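Local coordinates for protein cruciferin (Brassica napus, PDB 3KGL) that probably serves as a seed storage protein, an 11S globulin that holds a reserve of nutrients for the plant, at residues T63-F68 with S177-A182; A156-V161 with L318-L323. All blocks are in the same frame, centred on the assembly; numbering follows the deposited sequence.

Interaction 1: residues T63-F68 with S177-A182; sequences TAKLSF and SVLDLA
Leu66 and Val178 pair backbone to backbone as an antiparallel hydrogen-bonded pair. Leu66 N donates to Val178 O over 3.3 Å. In return Val178 N reaches Leu66 O at 3.0 Å, with an N-H...O angle of 165°. A third bond, from Asp180 N to Ala64 O at 3.3 Å, is weak. Ala64 O also accepts from Thr63 OG1, which sits above the carbonyl plane, so this oxygen has two polar donors. The CA hydrogens of Leu179, Lys65 and Ser177 point at Ala64 O, Val178 O and Leu66 O, which adds a weak CA-H...O contact to each carbonyl.

The non-hydrogen-bonded pairs flank Leu66 and Val178. Ser67 OG and Ser177 OG share a hydrogen bond of 3.0 Å; either may be the donor. Each hydroxyl lies beside its own backbone N (chi1 -56° and -69°), which turns the two oxygens to each other on one face of the sheet. On the same face Lys65 and Leu179 run side by side, with Lys65 CG 3.6 Å from Leu179 CD2. The Lys65 chain then bends, and its NZ makes a weak hydrogen bond to Tyr48 OH. On the other face Leu66 CB meets Val178 CG1 at 3.8 Å, and both side chains touch Phe400 of strand 394-401. Asp180 OD1 accepts from Ser183 N just beyond the strand.

The outward backbone groups are used too: Lys65 and Ser67 bond to strand 153-157, Ser177 and Leu179 to strand 43-50. Strands 65-71 and 173-180 are thus inner, antiparallel neighbours in a sheet of the N-terminal cupin beta-barrel, the fold of 11S globulins.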
ATOM      1  N   THR A  63      13.068   3.653  -4.302  1.00 43.87           N
ATOM      2  CA  THR A  63      11.779   4.319  -4.349  1.00 27.90           C
ATOM      3  C   THR A  63      11.632   5.048  -5.666  1.00 20.55           C
ATOM      4  O   THR A  63      12.607   5.257  -6.383  1.00 57.59           O
ATOM      5  CB  THR A  63      11.689   5.391  -3.282  1.00 38.92           C
ATOM      6  OG1 THR A  63      12.594   6.452  -3.619  1.00 24.69           O
ATOM      7  CG2 THR A  63      12.040   4.820  -1.925  1.00 16.65           C
ATOM      8  N   ALA A  64      10.408   5.450  -5.975  1.00 37.40           N
ATOM      9  CA  ALA A  64      10.167   6.288  -7.136  1.00 17.96           C
ATOM     10  C   ALA A  64      10.957   7.599  -7.032  1.00 28.51           C
ATOM     11  O   ALA A  64      11.273   8.074  -5.950  1.00 18.95           O
ATOM     12  CB  ALA A  64       8.697   6.569  -7.261  1.00 49.50           C
ATOM     13  N   LYS A  65      11.276   8.178  -8.174  1.00 44.39           N
ATOM     14  CA  LYS A  65      12.086   9.375  -8.220  1.00 23.44           C
ATOM     15  C   LYS A  65      11.468  10.260  -9.272  1.00 28.09           C
ATOM     16  O   LYS A  65      11.196   9.819 -10.387  1.00 35.53           O
ATOM     17  CB  LYS A  65      13.521   9.016  -8.624  1.00 56.70           C
ATOM     18  CG  LYS A  65      14.589   9.986  -8.138  1.00 31.98           C
ATOM     19  CD  LYS A  65      16.011   9.511  -8.475  1.00 42.40           C
ATOM     20  CE  LYS A  65      16.557  10.173  -9.741  1.00 84.16           C
ATOM     21  NZ  LYS A  65      17.988  10.636  -9.608  1.00 32.85           N
ATOM     22  N   LEU A  66      11.213  11.505  -8.915  1.00 23.02           N
ATOM     23  CA  LEU A  66      10.735  12.472  -9.888  1.00 34.80           C
ATOM     24  C   LEU A  66      11.678  13.661  -9.808  1.00 36.58           C
ATOM     25  O   LEU A  66      11.778  14.316  -8.774  1.00 47.21           O
ATOM     26  CB  LEU A  66       9.294  12.882  -9.580  1.00 15.65           C
ATOM     27  CG  LEU A  66       8.320  13.014 -10.753  1.00 45.33           C
ATOM     28  CD1 LEU A  66       7.025  13.689 -10.312  1.00 46.46           C
ATOM     29  CD2 LEU A  66       8.946  13.773 -11.904  1.00 31.72           C
ATOM     30  N   SER A  67      12.404  13.914 -10.890  1.00 46.90           N
ATOM     31  CA  SER A  67      13.448  14.932 -10.875  1.00 57.84           C
ATOM     32  C   SER A  67      12.994  16.153 -11.659  1.00 45.24           C
ATOM     33  O   SER A  67      12.191  16.031 -12.582  1.00 36.88           O
ATOM     34  CB  SER A  67      14.758  14.383 -11.468  1.00 78.33           C
ATOM     35  OG  SER A  67      15.219  13.203 -10.812  1.00 38.12           O
ATOM     36  N   PHE A  68      13.509  17.324 -11.280  1.00 58.69           N
ATOM     37  CA  PHE A  68      13.290  18.572 -12.019  1.00 25.79           C
ATOM     38  C   PHE A  68      14.633  19.278 -12.192  1.00 35.16           C
ATOM     39  O   PHE A  68      15.459  19.277 -11.282  1.00 41.39           O
ATOM     40  CB  PHE A  68      12.312  19.465 -11.268  1.00 26.75           C
ATOM     41  CG  PHE A  68      11.952  20.731 -11.993  1.00 40.24           C
ATOM     42  CD1 PHE A  68      10.932  20.746 -12.926  1.00 33.18           C
ATOM     43  CD2 PHE A  68      12.614  21.919 -11.715  1.00 60.49           C
ATOM     44  CE1 PHE A  68      10.592  21.921 -13.577  1.00 58.22           C
ATOM     45  CE2 PHE A  68      12.288  23.089 -12.364  1.00 32.96           C
ATOM     46  CZ  PHE A  68      11.273  23.091 -13.297  1.00 44.75           C
ATOM     47  N   SER A 177      15.108  16.758  -6.770  1.00 23.09           N
ATOM     48  CA  SER A 177      14.465  15.428  -6.821  1.00 23.03           C
ATOM     49  C   SER A 177      13.618  15.099  -5.593  1.00 42.72           C
ATOM     50  O   SER A 177      14.056  15.313  -4.465  1.00 48.67           O
ATOM     51  CB  SER A 177      15.515  14.309  -6.954  1.00 23.36           C
ATOM     52  OG  SER A 177      16.169  14.300  -8.210  1.00 38.60           O
ATOM     53  N   VAL A 178      12.423  14.546  -5.807  1.00 29.21           N
ATOM     54  CA  VAL A 178      11.661  13.970  -4.698  1.00 34.31           C
ATOM     55  C   VAL A 178      11.828  12.453  -4.685  1.00 44.89           C
ATOM     56  O   VAL A 178      11.882  11.819  -5.734  1.00 53.66           O
ATOM     57  CB  VAL A 178      10.148  14.319  -4.749  1.00 32.75           C
ATOM     58  CG1 VAL A 178       9.488  13.636  -5.906  1.00 32.67           C
ATOM     59  CG2 VAL A 178       9.453  13.905  -3.446  1.00 17.97           C
ATOM     60  N   LEU A 179      11.930  11.876  -3.493  1.00 53.00           N
ATOM     61  CA  LEU A 179      11.940  10.430  -3.353  1.00 27.27           C
ATOM     62  C   LEU A 179      10.710  10.032  -2.544  1.00 41.35           C
ATOM     63  O   LEU A 179      10.504  10.545  -1.446  1.00 66.60           O
ATOM     64  CB  LEU A 179      13.227   9.972  -2.673  1.00 14.93           C
ATOM     65  CG  LEU A 179      14.525  10.464  -3.322  1.00 26.55           C
ATOM     66  CD1 LEU A 179      15.671  10.361  -2.352  1.00 42.81           C
ATOM     67  CD2 LEU A 179      14.865   9.707  -4.587  1.00 19.27           C
ATOM     68  N   ASP A 180       9.895   9.133  -3.099  1.00 33.09           N
ATOM     69  CA  ASP A 180       8.620   8.715  -2.491  1.00 37.52           C
ATOM     70  C   ASP A 180       8.833   7.558  -1.523  1.00 25.04           C
ATOM     71  O   ASP A 180       8.949   6.411  -1.939  1.00 46.35           O
ATOM     72  CB  ASP A 180       7.616   8.317  -3.585  1.00 61.43           C
ATOM     73  CG  ASP A 180       6.206   8.086  -3.049  1.00 48.91           C
ATOM     74  OD1 ASP A 180       6.027   8.109  -1.813  1.00 31.27           O
ATOM     75  OD2 ASP A 180       5.281   7.870  -3.874  1.00 47.76           O
ATOM     76  N   LEU A 181       8.890   7.871  -0.235  1.00 30.05           N
ATOM     77  CA  LEU A 181       9.268   6.900   0.781  1.00 31.77           C
ATOM     78  C   LEU A 181       8.096   6.035   1.206  1.00 44.62           C
ATOM     79  O   LEU A 181       8.250   4.837   1.438  1.00 33.80           O
ATOM     80  CB  LEU A 181       9.863   7.608   1.996  1.00 13.54           C
ATOM     81  CG  LEU A 181      11.387   7.777   1.979  1.00 52.07           C
ATOM     82  CD1 LEU A 181      11.941   7.804   0.558  1.00 37.30           C
ATOM     83  CD2 LEU A 181      11.818   9.007   2.755  1.00 11.52           C
ATOM     84  N   ALA A 182       6.926   6.651   1.304  1.00 45.62           N
ATOM     85  CA  ALA A 182       5.719   5.953   1.715  1.00 16.05           C
ATOM     86  C   ALA A 182       5.266   4.932   0.673  1.00 46.14           C
ATOM     87  O   ALA A 182       4.806   3.844   1.028  1.00 37.87           O
ATOM     88  CB  ALA A 182       4.626   6.946   1.984  1.00 45.81           C
TER

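Interaction 2: residues A156-V161 with L318-L323; sequences ATHPGV and LRFLRL
Leu321 divides its two methyl groups between Ala156 and His158. Its CD2 rests on Ala156 CB at 3.6 Å and lies near the backbone N of Thr157. Its CD1 goes to the imidazole, approaching His158 ND1 to 3.3 Å at an oblique angle to the ring. The side chain starts out alongside the other segment, and its torsions (chi1 -98°, chi2 47°) bring its end over to it and spread the methyls over the two residues.

His158 also bends toward the helix at its far end. Its CE1 lies 3.7 Å from Phe320 CB. The Phe320 ring then leads off from the contact, with CG beside the backbone N (chi1 -59°), so the CB carbon does the touching. Leu318 adds a looser apolar contact, its CD2 4.4 Å from Ala156 CB. No hydrogen bond joins the two segments.

Both segments turn close to the contact. Residues His158 to Val161 form a type II beta turn, with Gly160 at positive phi. Just after the short helix 318-321, Arg322 leaves helical backbone angles with a positive phi.

Beyond the contact, Ala156 bonds by its backbone to Cys287. Pro159 packs on Gln382 of the second subunit, while Arg319 forms a salt bridge with Glu280 of the third. The helix leads into strand 324-331 and lies against the end of strand 153-157.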
ATOM      1  N   ALA A 156      11.220  11.148 -14.838  1.00 56.81           N
ATOM      2  CA  ALA A 156      10.682  10.090 -13.975  1.00 41.95           C
ATOM      3  C   ALA A 156      11.545   8.828 -13.955  1.00 58.59           C
ATOM      4  O   ALA A 156      12.119   8.421 -14.973  1.00 46.68           O
ATOM      5  CB  ALA A 156       9.268   9.749 -14.353  1.00 11.63           C
ATOM      6  N   THR A 157      11.621   8.213 -12.778  1.00 35.46           N
ATOM      7  CA  THR A 157      12.477   7.063 -12.570  1.00 35.28           C
ATOM      8  C   THR A 157      11.818   5.992 -11.716  1.00 34.23           C
ATOM      9  O   THR A 157      11.413   6.248 -10.591  1.00 62.86           O
ATOM     10  CB  THR A 157      13.820   7.486 -11.957  1.00 47.74           C
ATOM     11  OG1 THR A 157      14.799   7.566 -12.996  1.00 62.21           O
ATOM     12  CG2 THR A 157      14.288   6.479 -10.914  1.00 91.20           C
ATOM     13  N   HIS A 158      11.708   4.793 -12.277  1.00 49.19           N
ATOM     14  CA  HIS A 158      11.177   3.627 -11.581  1.00 42.53           C
ATOM     15  C   HIS A 158      12.171   3.148 -10.536  1.00 23.05           C
ATOM     16  O   HIS A 158      13.368   3.227 -10.759  1.00 35.54           O
ATOM     17  CB  HIS A 158      10.953   2.503 -12.600  1.00 46.82           C
ATOM     18  CG  HIS A 158       9.527   2.066 -12.728  1.00100.23           C
ATOM     19  ND1 HIS A 158       8.589   2.780 -13.443  1.00 75.26           N
ATOM     20  CD2 HIS A 158       8.881   0.978 -12.240  1.00120.49           C
ATOM     21  CE1 HIS A 158       7.426   2.155 -13.383  1.00103.55           C
ATOM     22  NE2 HIS A 158       7.575   1.059 -12.661  1.00101.48           N
ATOM     23  N   PRO A 159      11.686   2.633  -9.396  1.00 24.66           N
ATOM     24  CA  PRO A 159      12.643   1.977  -8.494  1.00 18.00           C
ATOM     25  C   PRO A 159      13.471   0.976  -9.287  1.00 50.80           C
ATOM     26  O   PRO A 159      12.891   0.172 -10.025  1.00 53.38           O
ATOM     27  CB  PRO A 159      11.749   1.224  -7.504  1.00 12.62           C
ATOM     28  CG  PRO A 159      10.456   1.963  -7.511  1.00 32.58           C
ATOM     29  CD  PRO A 159      10.308   2.601  -8.882  1.00 30.69           C
ATOM     30  N   GLY A 160      14.793   1.029  -9.158  1.00 23.00           N
ATOM     31  CA  GLY A 160      15.650   0.074  -9.830  1.00 31.58           C
ATOM     32  C   GLY A 160      16.320   0.585 -11.088  1.00 45.24           C
ATOM     33  O   GLY A 160      17.246  -0.048 -11.598  1.00 49.49           O
ATOM     34  N   VAL A 161      15.855   1.722 -11.598  1.00 41.27           N
ATOM     35  CA  VAL A 161      16.474   2.348 -12.766  1.00 23.61           C
ATOM     36  C   VAL A 161      17.699   3.184 -12.384  1.00 39.91           C
ATOM     37  O   VAL A 161      17.622   4.028 -11.492  1.00 57.88           O
ATOM     38  CB  VAL A 161      15.481   3.260 -13.486  1.00 43.28           C
ATOM     39  CG1 VAL A 161      16.140   3.898 -14.688  1.00 66.50           C
ATOM     40  CG2 VAL A 161      14.227   2.487 -13.887  1.00 39.29           C
ATOM     41  N   LEU A 318       3.729   7.367 -15.005  1.00 31.90           N
ATOM     42  CA  LEU A 318       3.447   7.943 -13.689  1.00 43.42           C
ATOM     43  C   LEU A 318       2.400   7.183 -12.878  1.00 58.30           C
ATOM     44  O   LEU A 318       2.440   7.206 -11.648  1.00 45.74           O
ATOM     45  CB  LEU A 318       3.027   9.403 -13.817  1.00 22.44           C
ATOM     46  CG  LEU A 318       4.214  10.316 -14.078  1.00 26.81           C
ATOM     47  CD1 LEU A 318       3.787  11.757 -14.320  1.00 14.94           C
ATOM     48  CD2 LEU A 318       5.175  10.200 -12.921  1.00 26.36           C
ATOM     49  N   ARG A 319       1.466   6.529 -13.564  1.00 59.38           N
ATOM     50  CA  ARG A 319       0.415   5.750 -12.910  1.00 47.05           C
ATOM     51  C   ARG A 319       1.026   4.621 -12.085  1.00 61.22           C
ATOM     52  O   ARG A 319       0.389   4.068 -11.192  1.00 65.64           O
ATOM     53  CB  ARG A 319      -0.569   5.185 -13.942  1.00 23.21           C
ATOM     54  CG  ARG A 319      -1.734   4.399 -13.337  1.00 95.03           C
ATOM     55  CD  ARG A 319      -2.408   5.145 -12.171  1.00 85.76           C
ATOM     56  NE  ARG A 319      -2.896   6.473 -12.553  1.00123.30           N
ATOM     57  CZ  ARG A 319      -4.157   6.755 -12.874  1.00131.07           C
ATOM     58  NH1 ARG A 319      -5.080   5.802 -12.861  1.00111.12           N
ATOM     59  NH2 ARG A 319      -4.496   7.996 -13.207  1.00111.67           N
ATOM     60  N   PHE A 320       2.273   4.289 -12.386  1.00 46.34           N
ATOM     61  CA  PHE A 320       2.970   3.267 -11.637  1.00 27.71           C
ATOM     62  C   PHE A 320       3.759   3.901 -10.515  1.00 35.54           C
ATOM     63  O   PHE A 320       3.738   3.395  -9.392  1.00 58.26           O
ATOM     64  CB  PHE A 320       3.874   2.446 -12.559  1.00 41.77           C
ATOM     65  CG  PHE A 320       3.127   1.760 -13.678  1.00 87.41           C
ATOM     66  CD1 PHE A 320       2.083   0.885 -13.399  1.00 68.42           C
ATOM     67  CD2 PHE A 320       3.462   1.991 -15.005  1.00 85.39           C
ATOM     68  CE1 PHE A 320       1.393   0.256 -14.417  1.00 36.70           C
ATOM     69  CE2 PHE A 320       2.772   1.364 -16.032  1.00 84.50           C
ATOM     70  CZ  PHE A 320       1.736   0.495 -15.736  1.00 91.52           C
ATOM     71  N   LEU A 321       4.428   5.016 -10.821  1.00 36.29           N
ATOM     72  CA  LEU A 321       5.195   5.792  -9.832  1.00 32.50           C
ATOM     73  C   LEU A 321       4.368   6.381  -8.686  1.00 57.80           C
ATOM     74  O   LEU A 321       4.908   6.636  -7.606  1.00 55.45           O
ATOM     75  CB  LEU A 321       5.969   6.925 -10.504  1.00 28.75           C
ATOM     76  CG  LEU A 321       7.439   6.627 -10.804  1.00 34.61           C
ATOM     77  CD1 LEU A 321       7.604   5.279 -11.467  1.00 77.57           C
ATOM     78  CD2 LEU A 321       8.028   7.708 -11.671  1.00 43.67           C
ATOM     79  N   ARG A 322       3.074   6.589  -8.914  1.00 27.31           N
ATOM     80  CA  ARG A 322       2.214   7.223  -7.922  1.00 38.16           C
ATOM     81  C   ARG A 322       2.765   8.628  -7.570  1.00 71.48           C
ATOM     82  O   ARG A 322       2.855   9.000  -6.393  1.00 51.09           O
ATOM     83  CB  ARG A 322       2.078   6.340  -6.669  1.00 53.78           C
ATOM     84  CG  ARG A 322       1.197   5.089  -6.808  1.00 21.90           C
ATOM     85  CD  ARG A 322       1.142   4.272  -5.480  1.00 73.27           C
ATOM     86  NE  ARG A 322       0.826   5.073  -4.285  1.00 97.30           N
ATOM     87  CZ  ARG A 322       0.832   4.619  -3.027  1.00 79.33           C
ATOM     88  NH1 ARG A 322       1.140   3.354  -2.764  1.00 29.33           N
ATOM     89  NH2 ARG A 322       0.526   5.437  -2.022  1.00 60.26           N
ATOM     90  N   LEU A 323       3.143   9.385  -8.603  1.00 44.03           N
ATOM     91  CA  LEU A 323       3.704  10.737  -8.455  1.00 34.31           C
ATOM     92  C   LEU A 323       3.226  11.690  -9.560  1.00 41.77           C
ATOM     93  O   LEU A 323       2.833  11.264 -10.645  1.00 53.06           O
ATOM     94  CB  LEU A 323       5.239  10.724  -8.390  1.00 20.53           C
ATOM     95  CG  LEU A 323       5.892  10.188  -7.112  1.00 13.50           C
ATOM     96  CD1 LEU A 323       7.392  10.186  -7.215  1.00 26.81           C
ATOM     97  CD2 LEU A 323       5.472  11.024  -5.942  1.00 32.20           C
TER

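Overall arrangement
The centres of interactions 1 and 2 lie about 8 Å apart. They share one sheet, in which strand 65-71 stands between 173-180 and 153-157. Along the chain the order is 63-68, 156-161, 177-182, 318-323, so the segments alternate. Lys65 O and Thr157 N probably form a hydrogen bond (2.9 Å) that ties the two contacts together, and Ala64 CB also packs on Leu321 CG. Interaction 1 is a strand pairing within the N-terminal cupin region. Interaction 2 brings a short helix of the C-terminal cupin region against that same sheet. Together they show how the two cupin regions of one subunit join, near the chain centre.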